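Local coordinates for biphenyl 2,3-Dioxygenase Beta Subunit (Sphingobium yanoikuyae, PDB 2GBW), which probably serves as the beta subunit of a ring-hydroxylating dioxygenase that adds oxygen to aromatic rings, at residues V12-D15 and I16-Y20; V24-Q28 and T29-R33; Q80-E83 and R84-G88; G88-W91 and M92-P95. All blocks are in the same frame, centred on the assembly; numbering follows the deposited sequence. Where two conformers were deposited one is given.

Interaction 1: residues V12-D15 and I16-Y20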
# COMPACT_ATOMS: atom_id res chain seq x y z
N VAL B 12 39.32 -12.65 -9.64
CA VAL B 12 38.50 -12.28 -10.78
C VAL B 12 37.12 -11.93 -10.30
O VAL B 12 36.52 -10.97 -10.77
CB VAL B 12 38.43 -13.39 -11.84
CG1 VAL B 12 37.30 -13.04 -12.89
CG2 VAL B 12 39.81 -13.54 -12.46
N HIS B 13 36.60 -12.69 -9.32
CA HIS B 13 35.36 -12.30 -8.69
C HIS B 13 35.34 -10.84 -8.19
O HIS B 13 34.37 -10.12 -8.43
CB HIS B 13 35.04 -13.18 -7.48
CG HIS B 13 33.65 -12.93 -6.96
ND1 HIS B 13 33.36 -11.94 -6.03
CD2 HIS B 13 32.47 -13.50 -7.29
CE1 HIS B 13 32.05 -11.95 -5.79
NE2 HIS B 13 31.51 -12.90 -6.52
N TYR B 14 36.38 -10.44 -7.47
CA TYR B 14 36.48 -9.07 -6.97
C TYR B 14 36.40 -8.08 -8.12
O TYR B 14 35.67 -7.08 -8.08
CB TYR B 14 37.81 -8.85 -6.22
CG TYR B 14 37.88 -7.40 -5.78
CD1 TYR B 14 37.33 -7.02 -4.55
CD2 TYR B 14 38.42 -6.41 -6.61
CE1 TYR B 14 37.36 -5.71 -4.14
CE2 TYR B 14 38.46 -5.07 -6.20
CZ TYR B 14 37.91 -4.73 -4.97
OH TYR B 14 37.88 -3.42 -4.51
N ASP B 15 37.12 -8.38 -9.18
CA ASP B 15 37.16 -7.44 -10.32
C ASP B 15 35.80 -7.28 -11.00
O ASP B 15 35.44 -6.18 -11.43
CB ASP B 15 38.21 -7.93 -11.29
CG ASP B 15 39.61 -7.66 -10.80
OD1 ASP B 15 39.83 -6.89 -9.83
OD2 ASP B 15 40.51 -8.21 -11.43
N ILE B 16 35.03 -8.35 -11.05
CA ILE B 16 33.68 -8.30 -11.64
C ILE B 16 32.75 -7.50 -10.74
O ILE B 16 31.99 -6.67 -11.19
CB ILE B 16 33.15 -9.73 -11.88
CG1 ILE B 16 33.93 -10.44 -12.99
CG2 ILE B 16 31.65 -9.66 -12.23
CD1 ILE B 16 33.63 -12.01 -13.08
N GLU B 17 32.81 -7.71 -9.43
CA GLU B 17 32.04 -6.91 -8.50
C GLU B 17 32.37 -5.40 -8.59
O GLU B 17 31.45 -4.54 -8.52
CB GLU B 17 32.29 -7.42 -7.08
CG GLU B 17 31.58 -8.77 -6.84
CD GLU B 17 30.48 -8.75 -5.79
OE1 GLU B 17 29.72 -7.74 -5.67
OE2 GLU B 17 30.36 -9.79 -5.09
N ALA B 18 33.66 -5.07 -8.66
CA ALA B 18 34.11 -3.70 -8.79
C ALA B 18 33.60 -3.05 -10.10
O ALA B 18 33.15 -1.91 -10.09
CB ALA B 18 35.64 -3.65 -8.70
N HIS B 19 33.64 -3.80 -11.21
CA HIS B 19 33.02 -3.40 -12.46
C HIS B 19 31.50 -3.09 -12.30
O HIS B 19 31.05 -2.04 -12.74
CB HIS B 19 33.19 -4.50 -13.52
CG HIS B 19 32.41 -4.26 -14.78
ND1 HIS B 19 32.91 -3.51 -15.83
CD2 HIS B 19 31.15 -4.63 -15.14
CE1 HIS B 19 31.99 -3.44 -16.77
NE2 HIS B 19 30.93 -4.12 -16.39
N TYR B 20 30.77 -4.01 -11.69
CA TYR B 20 29.35 -3.82 -11.44
C TYR B 20 29.07 -2.62 -10.53
O TYR B 20 28.12 -1.88 -10.77
CB TYR B 20 28.73 -5.09 -10.87
CG TYR B 20 28.34 -6.15 -11.89
CD1 TYR B 20 28.25 -5.86 -13.24
CD2 TYR B 20 28.05 -7.44 -11.49
CE1 TYR B 20 27.89 -6.83 -14.16
CE2 TYR B 20 27.68 -8.40 -12.39
CZ TYR B 20 27.61 -8.10 -13.72
OH TYR B 20 27.25 -9.07 -14.62
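Ile16 and Val12 meet one turn apart on helix 10-28. CD1 of Ile16 comes within 3.8 Å of Val12 CG1, and the two side chains cross at a slant. Ile16 turns CG1 anti to its carbonyl carbon (chi1 -69°), which carries CD1 back toward the preceding turn. The same branch lies against the backbone there, with CG1 3.5 Å from Val12 O. His13 and Glu17 form the next pair along the helix. Glu17 OE2 is modelled near the plane of the imidazole, at its edge, with the carboxylate turned 71° from the ring, but the approach is too close to be trusted and no bond is read from it. The imidazole has a firmer partner, since His13 NE2 is hydrogen-bonded to Val106 O. In the backbone, Glu17 N bonds His13 O at 3.0 Å, almost straight (172°). Ala18 N to Tyr14 O, 2.9 Å, continues the helical pattern. An alanine in place of His13 would probably leave Val106 O without this donor and take away the ring that packs on Tyr14 of the third subunit. Tyr14 itself packs edge-to-face with His13 of the second subunit, so this turn of helix lies at subunit boundaries. Within the chain, Ile16 faces the sheet and touches Val106 and Ala108 of strand 98-112, Leu116 and Val118 of strand 115-128, and Phe151 of strand 150-160.

Interaction 2: residues V24-Q28 and T29-R33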
# COMPACT_ATOMS: atom_id res chain seq x y z
N VAL B 24 26.78 0.61 -11.61
CA VAL B 24 25.75 1.19 -10.77
C VAL B 24 25.97 2.68 -10.53
O VAL B 24 25.05 3.47 -10.62
CB VAL B 24 25.60 0.44 -9.45
CG1 VAL B 24 24.82 1.25 -8.47
CG2 VAL B 24 24.93 -0.88 -9.68
N ARG B 25 27.21 3.07 -10.24
CA ARG B 25 27.50 4.47 -9.99
C ARG B 25 27.21 5.33 -11.22
O ARG B 25 26.71 6.44 -11.10
CB ARG B 25 28.94 4.65 -9.51
CG ARG B 25 29.22 5.95 -8.78
CD ARG B 25 30.69 6.02 -8.34
NE ARG B 25 31.56 6.46 -9.43
CZ ARG B 25 32.62 5.80 -9.89
NH1 ARG B 25 33.00 4.65 -9.35
NH2 ARG B 25 33.31 6.31 -10.89
N MET B 26 27.54 4.81 -12.40
CA MET B 26 27.27 5.51 -13.57
C MET B 26 25.76 5.68 -13.83
O MET B 26 25.35 6.80 -14.09
CB MET B 26 27.84 4.76 -14.77
CG MET B 26 29.33 4.55 -14.74
SD MET B 26 30.28 6.01 -15.06
CE MET B 26 30.54 6.71 -13.42
N PHE B 27 24.95 4.67 -13.53
CA PHE B 27 23.50 4.78 -13.64
C PHE B 27 22.92 5.82 -12.69
O PHE B 27 22.08 6.62 -13.07
CB PHE B 27 22.84 3.44 -13.36
CG PHE B 27 23.14 2.37 -14.38
CD1 PHE B 27 23.50 2.69 -15.66
CD2 PHE B 27 23.03 1.04 -14.04
CE1 PHE B 27 23.75 1.72 -16.57
CE2 PHE B 27 23.28 0.07 -14.95
CZ PHE B 27 23.64 0.41 -16.22
N GLN B 28 23.37 5.77 -11.44
CA GLN B 28 22.86 6.61 -10.36
C GLN B 28 23.22 8.08 -10.55
O GLN B 28 22.51 8.96 -10.04
CB GLN B 28 23.30 6.13 -8.97
CG GLN B 28 22.68 4.82 -8.57
CD GLN B 28 23.13 4.21 -7.24
OE1 GLN B 28 22.70 3.10 -6.90
NE2 GLN B 28 23.96 4.92 -6.50
N THR B 29 24.27 8.34 -11.31
CA THR B 29 24.76 9.71 -11.53
C THR B 29 24.44 10.23 -12.92
O THR B 29 24.86 11.33 -13.26
CB THR B 29 26.27 9.85 -11.25
OG1 THR B 29 27.05 8.95 -12.05
CG2 THR B 29 26.61 9.61 -9.77
N GLY B 30 23.75 9.44 -13.73
CA GLY B 30 23.37 9.83 -15.06
C GLY B 30 24.48 9.87 -16.08
O GLY B 30 24.34 10.56 -17.07
N GLN B 31 25.58 9.15 -15.83
CA GLN B 31 26.70 9.07 -16.78
C GLN B 31 26.50 7.97 -17.84
O GLN B 31 27.37 7.11 -18.02
CB GLN B 31 28.04 8.89 -16.05
CG GLN B 31 28.31 9.99 -15.04
CD GLN B 31 29.62 9.88 -14.38
OE1 GLN B 31 30.68 10.10 -15.02
NE2 GLN B 31 29.59 9.62 -13.06
N TYR B 32 25.42 8.07 -18.60
CA TYR B 32 25.05 7.03 -19.54
C TYR B 32 25.97 6.89 -20.75
O TYR B 32 26.19 5.81 -21.25
CB TYR B 32 23.60 7.22 -19.97
CG TYR B 32 22.65 7.14 -18.81
CD1 TYR B 32 22.58 6.00 -18.05
CD2 TYR B 32 21.85 8.21 -18.46
CE1 TYR B 32 21.74 5.90 -17.00
CE2 TYR B 32 20.99 8.11 -17.39
CZ TYR B 32 20.95 6.95 -16.66
OH TYR B 32 20.12 6.80 -15.59
N ARG B 33 26.50 8.01 -21.22
CA ARG B 33 27.39 7.98 -22.37
C ARG B 33 28.70 7.29 -22.02
O ARG B 33 29.22 6.49 -22.78
CB ARG B 33 27.66 9.39 -22.84
CG ARG B 33 26.55 9.99 -23.64
CD ARG B 33 26.78 11.45 -23.85
NE ARG B 33 25.96 11.99 -24.92
CZ ARG B 33 25.62 13.27 -25.02
NH1 ARG B 33 26.04 14.12 -24.10
NH2 ARG B 33 24.87 13.69 -26.02
O HOH W 1 31.22 9.34 -10.53
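Met26 bends at chi2 (-74°) and again at chi3, and this folds its methyl group over the amide end of Gln31. The sulfur rests near Gln31 too, with Met26 SD 3.8 Å from Gln31 CB. Met26 was deposited in two conformers, so the detail of this packing is less certain. In Thr29, chi1 of 57° sets OG1 between the backbone N and the carbonyl carbon. From there OG1 donates to Arg25 O at 2.7 Å. It also accepts from Gln31 NE2 at 2.8 Å, along a nearly straight line (169°) and close to the Gln31 amide plane. The Thr29 hydroxyl thus gives one bond and takes another, and the Gln31 amide is held in its rotation. A water accepts from both Gln31 NE2 and Arg25 NE, lying at the edge of the guanidinium. Arg25 also forms a salt bridge with Glu107 of the second subunit. The backbone ends the helix in a Schellman motif. Gly30 takes positive phi, and Gln31 N bonds Met26 O at 2.9 Å. Gln31 then stands at the N-cap position of the next helix. Elsewhere in the turn, Tyr32 CE1 lies 3.9 Å from Phe27 CD1, the side chains crossing at about a right angle. The turn joins helix 10-28 to helix 32-38, where Trp35 meets Phe27 edge-to-face. Tyr101 of strand 98-112 touches Phe27 and Val24.

Interaction 3: residues Q80-E83 and R84-G88; sequences QRVE and RLYSG
The Tyr86 ring takes the backbone carbonyl of Val82 at its edge, in plane, with CD1 3.2 Å from Val82 O. The Glu83 carboxylate approaches the same ring obliquely, the two planes 51° apart, and its OE1 is 3.2 Å from Tyr86 CB. Val82 lies alongside the ring and points the same way, with CG1 3.8 Å from Tyr86 CE1. Glu83 bends at chi2 (-59°), which turns its carboxylate back over the turn that follows. There OE1 receives a weak hydrogen bond from Ser87 OG at 3.2 Å. Its stronger partner is Arg33, through a salt bridge to the same oxygen. The backbone carbonyl of Glu83 closes the end of helix 75-84 by accepting from Ser87 N at 2.6 Å. The phenol end of Tyr86 reaches the neighbouring helix, where OH accepts from Arg33 N and the ring makes a cation-pi contact with Arg33. A leucine at Tyr86 would probably leave Arg33 N without its acceptor and its guanidinium without the aromatic face. Arg33 thus meets both the acid and the ring of this turn. Its charge is likely to steady the Glu83 carboxylate in the ionised form, and the aromatic ring would add to the hold on the arginine.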
# COMPACT_ATOMS: atom_id res chain seq x y z
N GLN B 80 20.42 5.19 -28.84
CA GLN B 80 19.16 5.94 -29.02
C GLN B 80 18.46 6.09 -27.69
O GLN B 80 18.05 7.18 -27.32
CB GLN B 80 18.28 5.23 -30.07
CG GLN B 80 16.97 5.87 -30.39
CD GLN B 80 15.94 4.84 -30.90
OE1 GLN B 80 14.84 4.80 -30.41
NE2 GLN B 80 16.35 3.95 -31.82
N ARG B 81 18.32 4.99 -26.95
CA ARG B 81 17.71 5.07 -25.63
C ARG B 81 18.47 6.01 -24.70
O ARG B 81 17.87 6.74 -23.97
CB ARG B 81 17.64 3.69 -25.01
CG ARG B 81 16.50 2.83 -25.58
CD ARG B 81 16.55 1.45 -24.96
NE ARG B 81 15.38 0.61 -25.25
CZ ARG B 81 14.16 0.82 -24.75
NH1 ARG B 81 13.94 1.82 -23.93
NH2 ARG B 81 13.16 0.00 -25.05
N VAL B 82 19.80 5.93 -24.69
CA VAL B 82 20.63 6.77 -23.81
C VAL B 82 20.44 8.28 -24.05
O VAL B 82 20.34 9.05 -23.11
CB VAL B 82 22.11 6.35 -23.87
CG1 VAL B 82 23.06 7.50 -23.51
CG2 VAL B 82 22.29 5.10 -22.96
N GLU B 83 20.32 8.70 -25.31
CA GLU B 83 20.11 10.13 -25.62
C GLU B 83 18.78 10.73 -25.17
O GLU B 83 18.73 11.90 -24.78
CB GLU B 83 20.34 10.41 -27.09
CG GLU B 83 21.75 10.02 -27.55
CD GLU B 83 22.89 10.76 -26.80
OE1 GLU B 83 22.63 11.82 -26.18
OE2 GLU B 83 24.06 10.27 -26.83
N ARG B 84 17.70 9.97 -25.18
CA ARG B 84 16.44 10.47 -24.61
C ARG B 84 16.72 11.16 -23.28
O ARG B 84 16.10 12.17 -22.95
CB ARG B 84 15.44 9.34 -24.38
CG ARG B 84 14.08 9.80 -23.78
CD ARG B 84 13.12 8.65 -23.57
NE ARG B 84 11.96 9.08 -22.78
CZ ARG B 84 11.82 8.95 -21.46
NH1 ARG B 84 12.74 8.36 -20.72
NH2 ARG B 84 10.72 9.41 -20.85
N LEU B 85 17.69 10.65 -22.53
CA LEU B 85 17.99 11.27 -21.25
C LEU B 85 18.98 12.46 -21.39
O LEU B 85 19.31 13.08 -20.38
CB LEU B 85 18.45 10.22 -20.24
CG LEU B 85 17.55 8.98 -20.10
CD1 LEU B 85 18.37 7.78 -19.61
CD2 LEU B 85 16.35 9.25 -19.18
N TYR B 86 19.40 12.78 -22.63
CA TYR B 86 20.33 13.89 -22.95
C TYR B 86 19.75 14.87 -23.96
O TYR B 86 19.53 16.06 -23.67
CB TYR B 86 21.60 13.39 -23.62
CG TYR B 86 22.55 12.72 -22.71
CD1 TYR B 86 22.40 11.39 -22.41
CD2 TYR B 86 23.62 13.41 -22.15
CE1 TYR B 86 23.26 10.76 -21.61
CE2 TYR B 86 24.49 12.78 -21.32
CZ TYR B 86 24.30 11.45 -21.04
OH TYR B 86 25.15 10.79 -20.21
N SER B 87 19.51 14.35 -25.17
CA SER B 87 19.14 15.15 -26.34
C SER B 87 17.69 15.64 -26.28
O SER B 87 17.16 16.21 -27.25
CB SER B 87 19.43 14.34 -27.62
OG SER B 87 20.82 13.99 -27.68
N GLY B 88 17.06 15.44 -25.12
CA GLY B 88 15.71 15.87 -24.90
C GLY B 88 15.48 16.55 -23.57
O GLY B 88 16.01 16.11 -22.54

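Interaction 4: residues G88-W91 and M92-P95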
# COMPACT_ATOMS: atom_id res chain seq x y z
N GLY B 88 17.06 15.44 -25.12
CA GLY B 88 15.71 15.87 -24.90
C GLY B 88 15.48 16.55 -23.57
O GLY B 88 16.01 16.11 -22.54
N GLN B 89 14.74 17.65 -23.64
CA GLN B 89 13.97 18.15 -22.51
C GLN B 89 12.77 17.19 -22.39
O GLN B 89 11.81 17.29 -23.16
CB GLN B 89 13.42 19.60 -22.70
CG GLN B 89 13.79 20.40 -24.01
CD GLN B 89 12.92 20.03 -25.23
OE1 GLN B 89 13.26 20.36 -26.38
NE2 GLN B 89 11.79 19.35 -24.99
N VAL B 90 12.87 16.25 -21.45
CA VAL B 90 11.79 15.35 -21.10
C VAL B 90 11.20 15.84 -19.79
O VAL B 90 11.84 15.77 -18.74
CB VAL B 90 12.33 13.87 -20.93
CG1 VAL B 90 11.31 13.04 -20.24
CG2 VAL B 90 12.65 13.28 -22.31
N TRP B 91 9.96 16.31 -19.81
CA TRP B 91 9.46 17.06 -18.68
C TRP B 91 9.22 16.22 -17.44
O TRP B 91 9.34 16.72 -16.31
CB TRP B 91 8.20 17.83 -19.08
CG TRP B 91 8.47 18.78 -20.24
CD1 TRP B 91 7.99 18.69 -21.50
CD2 TRP B 91 9.37 19.90 -20.22
NE1 TRP B 91 8.50 19.72 -22.28
CE2 TRP B 91 9.35 20.47 -21.51
CE3 TRP B 91 10.17 20.48 -19.23
CZ2 TRP B 91 10.10 21.61 -21.84
CZ3 TRP B 91 10.91 21.63 -19.55
CH2 TRP B 91 10.87 22.18 -20.85
N MET B 92 8.87 14.94 -17.61
CA MET B 92 8.80 14.03 -16.45
C MET B 92 10.11 13.91 -15.70
O MET B 92 10.09 13.61 -14.51
CB MET B 92 8.40 12.60 -16.85
CG MET B 92 6.97 12.35 -16.81
SD MET B 92 6.66 10.60 -17.07
CE MET B 92 7.21 9.86 -15.53
N GLU B 93 11.24 14.07 -16.40
CA GLU B 93 12.57 14.03 -15.81
C GLU B 93 13.14 15.39 -15.55
O GLU B 93 14.37 15.55 -15.53
CB GLU B 93 13.52 13.29 -16.72
CG GLU B 93 13.32 11.84 -16.71
CD GLU B 93 13.70 11.25 -15.37
OE1 GLU B 93 14.91 11.24 -15.02
OE2 GLU B 93 12.75 10.80 -14.69
N ASP B 94 12.28 16.37 -15.33
CA ASP B 94 12.74 17.67 -14.89
C ASP B 94 12.23 17.90 -13.46
O ASP B 94 11.07 18.26 -13.28
CB ASP B 94 12.30 18.75 -15.87
CG ASP B 94 12.88 20.12 -15.54
OD1 ASP B 94 13.80 20.17 -14.70
OD2 ASP B 94 12.38 21.14 -16.08
N PRO B 95 13.11 17.70 -12.45
CA PRO B 95 14.50 17.25 -12.51
C PRO B 95 14.58 15.75 -12.59
O PRO B 95 13.58 15.09 -12.47
CB PRO B 95 15.08 17.72 -11.18
CG PRO B 95 13.85 17.62 -10.24
CD PRO B 95 12.68 18.00 -11.07
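Val90 and Glu93 make the tighter part of this short turn. Glu93 N bonds Val90 O at 3.0 Å, and Glu93 CB lies 3.6 Å from the same oxygen. Glu93 N stands well above the Val90 carbonyl plane, 47° out of it. Asp94 N adds a second bond, 3.1 Å to Trp91 O, also from above the plane. Val90 CG1 closes over the backbone, 4.0 Å from Glu93 N. The side chains on the other flank meet more loosely. Trp91 and Asp94 lie side by side, and Asp94 OD2 sits at the edge of the indole, 3.8 Å from Trp91 CZ3. Asp94 has CG anti to its backbone N (chi1 -174°), which lays the carboxylate beside the indole. Its other oxygen, OD1, takes a hydrogen bond from Thr56 N of the second subunit. One indole face carries Gln89 CB, 3.9 Å above the plane near the rim. The ring also stacks on an aromatic side chain of another protein's chain. Arg129 grips the turn from within the chain, bonding both Trp91 O and Asp94 O. Two successive bonds from residue i+3 back to residue i, with Trp91 and Met92 in 3-10 conformation, mark a single turn of 3-10 helix, followed by a cis peptide before Pro95.

Interactions 1 and 2 both use helix 10-28, with centres 17 Å apart. Interaction 1 is a regular helical turn, partly buried between the sheet and neighbouring subunits. Interaction 2 is a surface contact where that helix ends, and polar side chains and a water do more of the work. Interaction 3 ends a different helix, 75-84, and touches interaction 2 through the Arg33 NH2 to Glu83 OE1 salt bridge, 2.9 Å, and through Tyr32 packing on Leu85. Interaction 4 shares Gly88 with interaction 3 and continues the same loop. It is partly buried, as is interaction 3, and both meet a chain of another protein. Interactions 2 and 4 both reach the second subunit.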